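Long-range contacts in alpha-glucosidase YIHQ (Escherichia coli, PDB 5AEG), which hydrolyses sulfoquinovosyl diacylglycerides and simpler sulfoquinovosides such as sulfoquinovosyl glycerol, releasing sulfoquinovose for sulfoglycolysis: residues D255-G260 with A278-N283; L520-C525 with A556-M561. All coordinates share one frame; numbering follows the deposited sequence.

In the fold
Both contacts lie buried within the family 31 TIM barrel, their centres about 11 Å apart. Contact 1 joins two neighbouring parallel strands of the barrel wall, 257-260 and 282-286, and its chemistry is mixed: backbone hydrogen bonds and a threonine-asparagine-water group, with valines and a leucine on the other face. Contact 2 pairs two helices that run almost parallel outside the wall, 518-528 and 552-567, through leucines, a cysteine and aromatic rings, with one weak hydrogen bond. No segment is shared, yet the two layers touch: Val-280 CG2 of contact 1 lies 3.6 Å from Ala-559 N of contact 2. Strand 534-536 meets side chains of both contacts and hydrogen-bonds to strand 257-260.

Contact 1: D255-G260 with A278-N283; sequences DGVTLG and AGVKVN
Thr-258 OG1 donates to Asn-283 OD1 at 2.7 Å and also accepts a hydrogen from a water, to which Asn-283 ND2 donates in turn, closing a small ring between the two side chains. A chi1 of 74° tucks the amide CG over the backbone, and the turn about chi2 brings OD1 to the threonine; a further bond from ND2 to Trp-252 O helps fix its rotation. Replacing Asn-283 by alanine would remove both amide ends and is likely to leave the Thr-258 hydroxyl, the water and Trp-252 O without that partner. Beside this group the backbones of the two segments join: Val-257 N donates to Lys-281 O (2.8 Å, 165° at the hydrogen), and Asn-283 N donates to Val-257 O (3.0 Å). Gly-256 CA lies 3.3 Å from Lys-281 O, where a CB would clash. On the side of Val-257 and Val-282 the contact is apolar: Val-257 CG1 meets Val-280 CG1 at 4.0 Å, and Leu-259 CD1 meets Val-282 CG1 at 3.7 Å, the Leu-259 and Val-282 side chains being nearly perpendicular. With helix 265-277 connecting the two strands in sequence and packing on Leu-259, Val-280 and Val-282, this is a parallel beta-alpha-beta unit of the TIM barrel.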
ATOM      1  N   ASP A 255       7.833  12.086  17.464  1.00 23.91           N
ATOM      2  CA  ASP A 255       8.682  13.120  18.024  1.00 24.54           C
ATOM      3  C   ASP A 255       9.344  14.044  17.000  1.00 25.38           C
ATOM      4  O   ASP A 255      10.097  14.996  17.378  1.00 23.20           O
ATOM      5  CB  ASP A 255       9.704  12.529  18.957  1.00 25.66           C
ATOM      6  CG  ASP A 255       9.088  11.881  20.142  1.00 27.77           C
ATOM      7  OD1 ASP A 255       7.941  12.156  20.517  1.00 26.98           O
ATOM      8  OD2 ASP A 255       9.759  11.047  20.706  1.00 27.46           O
ATOM      9  N   GLY A 256       9.063  13.837  15.730  1.00 23.06           N
ATOM     10  CA  GLY A 256       9.518  14.785  14.724  1.00 21.56           C
ATOM     11  C   GLY A 256       9.672  14.167  13.350  1.00 21.29           C
ATOM     12  O   GLY A 256       9.132  13.091  13.102  1.00 22.65           O
ATOM     13  N   VAL A 257      10.436  14.856  12.482  1.00 22.11           N
ATOM     14  CA  VAL A 257      10.668  14.383  11.094  1.00 21.34           C
ATOM     15  C   VAL A 257      11.877  13.516  11.074  1.00 22.29           C
ATOM     16  O   VAL A 257      12.877  13.821  11.762  1.00 19.55           O
ATOM     17  CB  VAL A 257      10.797  15.520  10.087  1.00 21.88           C
ATOM     18  CG1 VAL A 257      11.976  16.469  10.316  1.00 21.79           C
ATOM     19  CG2 VAL A 257      10.849  14.980   8.652  1.00 21.25           C
ATOM     20  N   THR A 258      11.799  12.457  10.257  1.00 18.59           N
ATOM     21  CA  THR A 258      12.972  11.623   9.940  1.00 19.67           C
ATOM     22  C   THR A 258      13.611  12.210   8.663  1.00 19.96           C
ATOM     23  O   THR A 258      12.978  12.276   7.582  1.00 19.21           O
ATOM     24  CB  THR A 258      12.561  10.156   9.781  1.00 22.39           C
ATOM     25  OG1 THR A 258      12.124   9.623  11.039  1.00 22.80           O
ATOM     26  CG2 THR A 258      13.738   9.290   9.185  1.00 24.49           C
ATOM     27  N   LEU A 259      14.880  12.614   8.741  1.00 19.45           N
ATOM     28  CA  LEU A 259      15.517  13.294   7.619  1.00 18.90           C
ATOM     29  C   LEU A 259      16.149  12.288   6.706  1.00 20.10           C
ATOM     30  O   LEU A 259      16.956  11.457   7.165  1.00 21.40           O
ATOM     31  CB  LEU A 259      16.592  14.253   8.104  1.00 18.86           C
ATOM     32  CG  LEU A 259      16.146  15.360   8.998  1.00 20.57           C
ATOM     33  CD1 LEU A 259      17.357  16.030   9.643  1.00 20.26           C
ATOM     34  CD2 LEU A 259      15.349  16.403   8.276  1.00 20.10           C
ATOM     35  N   GLY A 260      15.785  12.320   5.412  1.00 20.20           N
ATOM     36  CA  GLY A 260      16.368  11.414   4.352  1.00 17.60           C
ATOM     37  C   GLY A 260      17.615  12.095   3.897  1.00 16.40           C
ATOM     38  O   GLY A 260      17.591  13.207   3.369  1.00 20.36           O
ATOM     39  N   ALA A 278      18.014  25.190  14.140  1.00 27.37           N
ATOM     40  CA  ALA A 278      16.984  26.088  13.687  1.00 25.93           C
ATOM     41  C   ALA A 278      15.649  25.779  14.294  1.00 24.56           C
ATOM     42  O   ALA A 278      14.692  26.397  13.932  1.00 28.19           O
ATOM     43  CB  ALA A 278      16.863  26.036  12.171  1.00 25.91           C
ATOM     44  N   GLY A 279      15.518  24.860  15.215  1.00 23.74           N
ATOM     45  CA  GLY A 279      14.176  24.659  15.853  1.00 25.39           C
ATOM     46  C   GLY A 279      13.356  23.516  15.222  1.00 27.29           C
ATOM     47  O   GLY A 279      12.214  23.281  15.610  1.00 25.74           O
ATOM     48  N   VAL A 280      13.939  22.744  14.297  1.00 23.84           N
ATOM     49  CA  VAL A 280      13.194  21.595  13.695  1.00 22.57           C
ATOM     50  C   VAL A 280      13.180  20.436  14.684  1.00 23.18           C
ATOM     51  O   VAL A 280      14.185  20.090  15.243  1.00 23.73           O
ATOM     52  CB  VAL A 280      13.771  21.172  12.321  1.00 21.80           C
ATOM     53  CG1 VAL A 280      12.917  20.056  11.688  1.00 23.75           C
ATOM     54  CG2 VAL A 280      13.836  22.376  11.379  1.00 22.03           C
ATOM     55  N   LYS A 281      12.012  19.814  14.861  1.00 21.31           N
ATOM     56  CA  LYS A 281      11.901  18.609  15.645  1.00 21.74           C
ATOM     57  C   LYS A 281      12.291  17.444  14.739  1.00 23.96           C
ATOM     58  O   LYS A 281      11.537  17.146  13.764  1.00 20.35           O
ATOM     59  CB  LYS A 281      10.480  18.378  16.175  1.00 23.38           C
ATOM     60  CG  LYS A 281       9.831  19.554  16.908  1.00 28.41           C
ATOM     61  CD  LYS A 281      10.730  20.059  18.005  1.00 30.44           C
ATOM     62  CE  LYS A 281       9.944  20.963  18.966  1.00 37.44           C
ATOM     63  NZ  LYS A 281       9.843  22.303  18.347  1.00 44.17           N
ATOM     64  N   VAL A 282      13.381  16.793  15.099  1.00 22.90           N
ATOM     65  CA  VAL A 282      13.996  15.737  14.279  1.00 22.53           C
ATOM     66  C   VAL A 282      14.048  14.504  15.125  1.00 24.35           C
ATOM     67  O   VAL A 282      14.663  14.516  16.202  1.00 26.91           O
ATOM     68  CB  VAL A 282      15.414  16.092  13.806  1.00 20.81           C
ATOM     69  CG1 VAL A 282      15.987  14.972  12.927  1.00 22.87           C
ATOM     70  CG2 VAL A 282      15.441  17.337  12.978  1.00 21.14           C
ATOM     71  N   ASN A 283      13.416  13.432  14.675  1.00 21.39           N
ATOM     72  CA  ASN A 283      13.422  12.179  15.431  1.00 22.84           C
ATOM     73  C   ASN A 283      14.365  11.126  14.866  1.00 23.00           C
ATOM     74  O   ASN A 283      14.495   9.980  15.410  1.00 22.59           O
ATOM     75  CB  ASN A 283      12.020  11.616  15.549  1.00 23.96           C
ATOM     76  CG  ASN A 283      11.485  10.995  14.251  1.00 22.82           C
ATOM     77  OD1 ASN A 283      12.001  11.226  13.162  1.00 23.37           O
ATOM     78  ND2 ASN A 283      10.449  10.196  14.391  1.00 24.30           N
TER
HETATM   79  O   HOH W   1       9.548   8.949  11.748  1.00 22.17           O

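Contact 2: L520-C525 with A556-M561; sequences LLLRWC and AHFARM
Two nearly parallel helices of the TIM-barrel domain pack here through a buried sulfur-aromatic contact, Cys-525 against Phe-558, with a histidine beside it. The axes of segments 520-525 and 556-561 approach to 10.3 Å and differ in direction by 8°. Cys-525 SG sits over one face of the Phe-558 ring, displaced toward the rim, 3.8 Å from the centroid. It gets there because it stands anti to the backbone N (chi1 -172°), on a CB that points at the other helix. The same sulfur touches Met-561 CB at 3.9 Å, so one atom bridges successive turns of helix 552-567. Leu-521 reaches the Phe-558 ring from its edge, with CD2 3.9 Å from CE1, the leucine standing roughly perpendicular to the phenylalanine.

The His-557 ring is covered on one face by Leu-522, whose CB lies 4.1 Å from the ring centroid in a CH-pi contact; Leu-522 CD2 adds a 3.7 Å contact to His-557 CD2. Cys-525 CB lies at the edge of this ring, near its plane. His-557 NE2 gives a weak, bent hydrogen bond to Leu-522 O (3.2 Å, 127° at the hydrogen) and has a second weak partner in Asp-526 OD1, so this nitrogen has two weak partners on helix 518-528, a backbone carbonyl and a carboxylate.

Phe-558 also rests on Ile-505 of strand 501-505 and Thr-536 of strand 534-536, and Cys-525 touches Met-534, so the helix pair lies against these neighbouring strands of the barrel.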
ATOM      1  N   LEU A 520       6.538  22.747  -3.993  1.00 17.81           N
ATOM      2  CA  LEU A 520       6.066  21.320  -3.828  1.00 17.71           C
ATOM      3  C   LEU A 520       6.543  20.724  -2.508  1.00 18.27           C
ATOM      4  O   LEU A 520       5.756  20.109  -1.790  1.00 16.80           O
ATOM      5  CB  LEU A 520       6.454  20.485  -5.052  1.00 18.22           C
ATOM      6  CG  LEU A 520       5.928  19.044  -5.005  1.00 18.60           C
ATOM      7  CD1 LEU A 520       4.392  19.075  -4.988  1.00 19.35           C
ATOM      8  CD2 LEU A 520       6.443  18.294  -6.258  1.00 19.87           C
ATOM      9  N   LEU A 521       7.822  20.917  -2.142  1.00 16.43           N
ATOM     10  CA  LEU A 521       8.315  20.420  -0.923  1.00 17.32           C
ATOM     11  C   LEU A 521       7.505  20.950   0.267  1.00 19.14           C
ATOM     12  O   LEU A 521       7.173  20.208   1.158  1.00 18.09           O
ATOM     13  CB  LEU A 521       9.798  20.789  -0.703  1.00 18.20           C
ATOM     14  CG  LEU A 521      10.480  20.171   0.489  1.00 18.08           C
ATOM     15  CD1 LEU A 521      10.563  18.623   0.351  1.00 18.81           C
ATOM     16  CD2 LEU A 521      11.909  20.695   0.641  1.00 20.38           C
ATOM     17  N   LEU A 522       7.258  22.247   0.307  1.00 18.19           N
ATOM     18  CA  LEU A 522       6.576  22.885   1.432  1.00 17.63           C
ATOM     19  C   LEU A 522       5.110  22.501   1.515  1.00 17.32           C
ATOM     20  O   LEU A 522       4.627  22.211   2.613  1.00 18.64           O
ATOM     21  CB  LEU A 522       6.737  24.424   1.380  1.00 19.90           C
ATOM     22  CG  LEU A 522       8.199  24.915   1.382  1.00 20.18           C
ATOM     23  CD1 LEU A 522       8.248  26.392   1.714  1.00 23.32           C
ATOM     24  CD2 LEU A 522       9.144  24.198   2.277  1.00 21.06           C
ATOM     25  N   ARG A 523       4.423  22.426   0.390  1.00 17.60           N
ATOM     26  CA  ARG A 523       3.050  21.922   0.396  1.00 17.87           C
ATOM     27  C   ARG A 523       2.979  20.428   0.844  1.00 17.14           C
ATOM     28  O   ARG A 523       2.038  20.016   1.516  1.00 16.75           O
ATOM     29  CB  ARG A 523       2.468  22.051  -0.974  1.00 20.25           C
ATOM     30  CG  ARG A 523       2.036  23.433  -1.318  1.00 21.76           C
ATOM     31  CD  ARG A 523       0.880  23.931  -0.520  1.00 23.36           C
ATOM     32  NE  ARG A 523       0.307  25.109  -1.213  1.00 21.67           N
ATOM     33  CZ  ARG A 523      -0.524  25.998  -0.656  1.00 24.44           C
ATOM     34  NH1 ARG A 523      -0.893  25.843   0.587  1.00 22.17           N
ATOM     35  NH2 ARG A 523      -0.985  27.032  -1.374  1.00 23.19           N
ATOM     36  N   TRP A 524       3.989  19.621   0.466  1.00 16.85           N
ATOM     37  CA  TRP A 524       4.001  18.246   0.859  1.00 16.82           C
ATOM     38  C   TRP A 524       4.285  18.107   2.335  1.00 18.28           C
ATOM     39  O   TRP A 524       3.715  17.247   3.021  1.00 17.97           O
ATOM     40  CB  TRP A 524       5.013  17.419   0.034  1.00 16.95           C
ATOM     41  CG  TRP A 524       4.596  16.036  -0.260  1.00 17.19           C
ATOM     42  CD1 TRP A 524       4.262  15.058   0.601  1.00 17.16           C
ATOM     43  CD2 TRP A 524       4.603  15.447  -1.544  1.00 16.72           C
ATOM     44  NE1 TRP A 524       4.013  13.871  -0.060  1.00 18.41           N
ATOM     45  CE2 TRP A 524       4.200  14.072  -1.385  1.00 18.86           C
ATOM     46  CE3 TRP A 524       4.905  15.933  -2.793  1.00 17.16           C
ATOM     47  CZ2 TRP A 524       4.081  13.200  -2.437  1.00 18.03           C
ATOM     48  CZ3 TRP A 524       4.756  15.053  -3.900  1.00 17.28           C
ATOM     49  CH2 TRP A 524       4.341  13.709  -3.692  1.00 17.42           C
ATOM     50  N   CYS A 525       5.153  18.995   2.859  1.00 17.25           N
ATOM     51  CA  CYS A 525       5.415  19.025   4.278  1.00 17.82           C
ATOM     52  C   CYS A 525       4.109  19.340   5.024  1.00 19.24           C
ATOM     53  O   CYS A 525       3.854  18.776   6.072  1.00 19.10           O
ATOM     54  CB  CYS A 525       6.507  20.074   4.607  1.00 18.67           C
ATOM     55  SG  CYS A 525       7.027  19.974   6.337  1.00 22.87           S
ATOM     56  N   ALA A 556      12.773  26.955   8.278  1.00 21.79           N
ATOM     57  CA  ALA A 556      11.818  27.453   9.269  1.00 22.78           C
ATOM     58  C   ALA A 556      10.417  26.806   9.041  1.00 21.39           C
ATOM     59  O   ALA A 556       9.595  26.674   9.953  1.00 22.20           O
ATOM     60  CB  ALA A 556      11.688  28.978   9.170  1.00 25.56           C
ATOM     61  N   HIS A 557      10.110  26.555   7.760  1.00 22.39           N
ATOM     62  CA  HIS A 557       8.868  25.855   7.416  1.00 22.55           C
ATOM     63  C   HIS A 557       8.799  24.475   8.024  1.00 20.17           C
ATOM     64  O   HIS A 557       7.793  24.146   8.697  1.00 19.42           O
ATOM     65  CB  HIS A 557       8.606  25.825   5.896  1.00 22.81           C
ATOM     66  CG  HIS A 557       7.280  25.266   5.558  1.00 24.60           C
ATOM     67  ND1 HIS A 557       6.118  25.993   5.700  1.00 25.75           N
ATOM     68  CD2 HIS A 557       6.897  24.000   5.250  1.00 26.73           C
ATOM     69  CE1 HIS A 557       5.092  25.218   5.389  1.00 25.87           C
ATOM     70  NE2 HIS A 557       5.539  24.018   5.141  1.00 24.62           N
ATOM     71  N   PHE A 558       9.847  23.657   7.861  1.00 20.44           N
ATOM     72  CA  PHE A 558       9.985  22.398   8.585  1.00 20.24           C
ATOM     73  C   PHE A 558       9.895  22.580  10.122  1.00 22.40           C
ATOM     74  O   PHE A 558       9.284  21.729  10.829  1.00 21.46           O
ATOM     75  CB  PHE A 558      11.284  21.674   8.119  1.00 21.45           C
ATOM     76  CG  PHE A 558      11.095  20.878   6.847  1.00 19.25           C
ATOM     77  CD1 PHE A 558      11.098  21.480   5.582  1.00 18.40           C
ATOM     78  CD2 PHE A 558      10.752  19.541   6.959  1.00 20.95           C
ATOM     79  CE1 PHE A 558      10.869  20.725   4.443  1.00 18.92           C
ATOM     80  CE2 PHE A 558      10.526  18.797   5.839  1.00 22.87           C
ATOM     81  CZ  PHE A 558      10.554  19.391   4.595  1.00 19.67           C
ATOM     82  N   ALA A 559      10.540  23.638  10.655  1.00 21.68           N
ATOM     83  CA  ALA A 559      10.450  23.900  12.117  1.00 21.40           C
ATOM     84  C   ALA A 559       8.932  24.073  12.525  1.00 22.78           C
ATOM     85  O   ALA A 559       8.474  23.401  13.413  1.00 25.04           O
ATOM     86  CB  ALA A 559      11.307  25.103  12.558  1.00 25.02           C
ATOM     87  N   ARG A 560       8.194  24.868  11.784  1.00 22.40           N
ATOM     88  CA  ARG A 560       6.777  25.135  12.081  1.00 24.36           C
ATOM     89  C   ARG A 560       5.931  23.879  11.974  1.00 20.75           C
ATOM     90  O   ARG A 560       5.209  23.537  12.899  1.00 20.76           O
ATOM     91  CB  ARG A 560       6.240  26.222  11.161  1.00 22.88           C
ATOM     92  CG  ARG A 560       4.692  26.466  11.188  1.00 24.86           C
ATOM     93  CD  ARG A 560       4.178  27.294   9.990  1.00 28.47           C
ATOM     94  NE  ARG A 560       2.713  27.370   9.980  1.00 29.09           N
ATOM     95  CZ  ARG A 560       1.979  28.075  10.854  1.00 35.94           C
ATOM     96  NH1 ARG A 560       2.549  28.842  11.760  1.00 35.72           N
ATOM     97  NH2 ARG A 560       0.654  28.037  10.821  1.00 30.17           N
ATOM     98  N   MET A 561       6.092  23.122  10.878  1.00 18.10           N
ATOM     99  CA  MET A 561       5.192  21.973  10.673  1.00 19.00           C
ATOM    100  C   MET A 561       5.565  20.783  11.444  1.00 20.43           C
ATOM    101  O   MET A 561       4.659  20.002  11.829  1.00 18.59           O
ATOM    102  CB  MET A 561       5.004  21.655   9.149  1.00 20.50           C
ATOM    103  CG  MET A 561       4.579  22.856   8.304  1.00 22.03           C
ATOM    104  SD  MET A 561       3.219  23.848   8.971  1.00 23.52           S
ATOM    105  CE  MET A 561       1.867  22.692   8.793  1.00 24.84           C
TER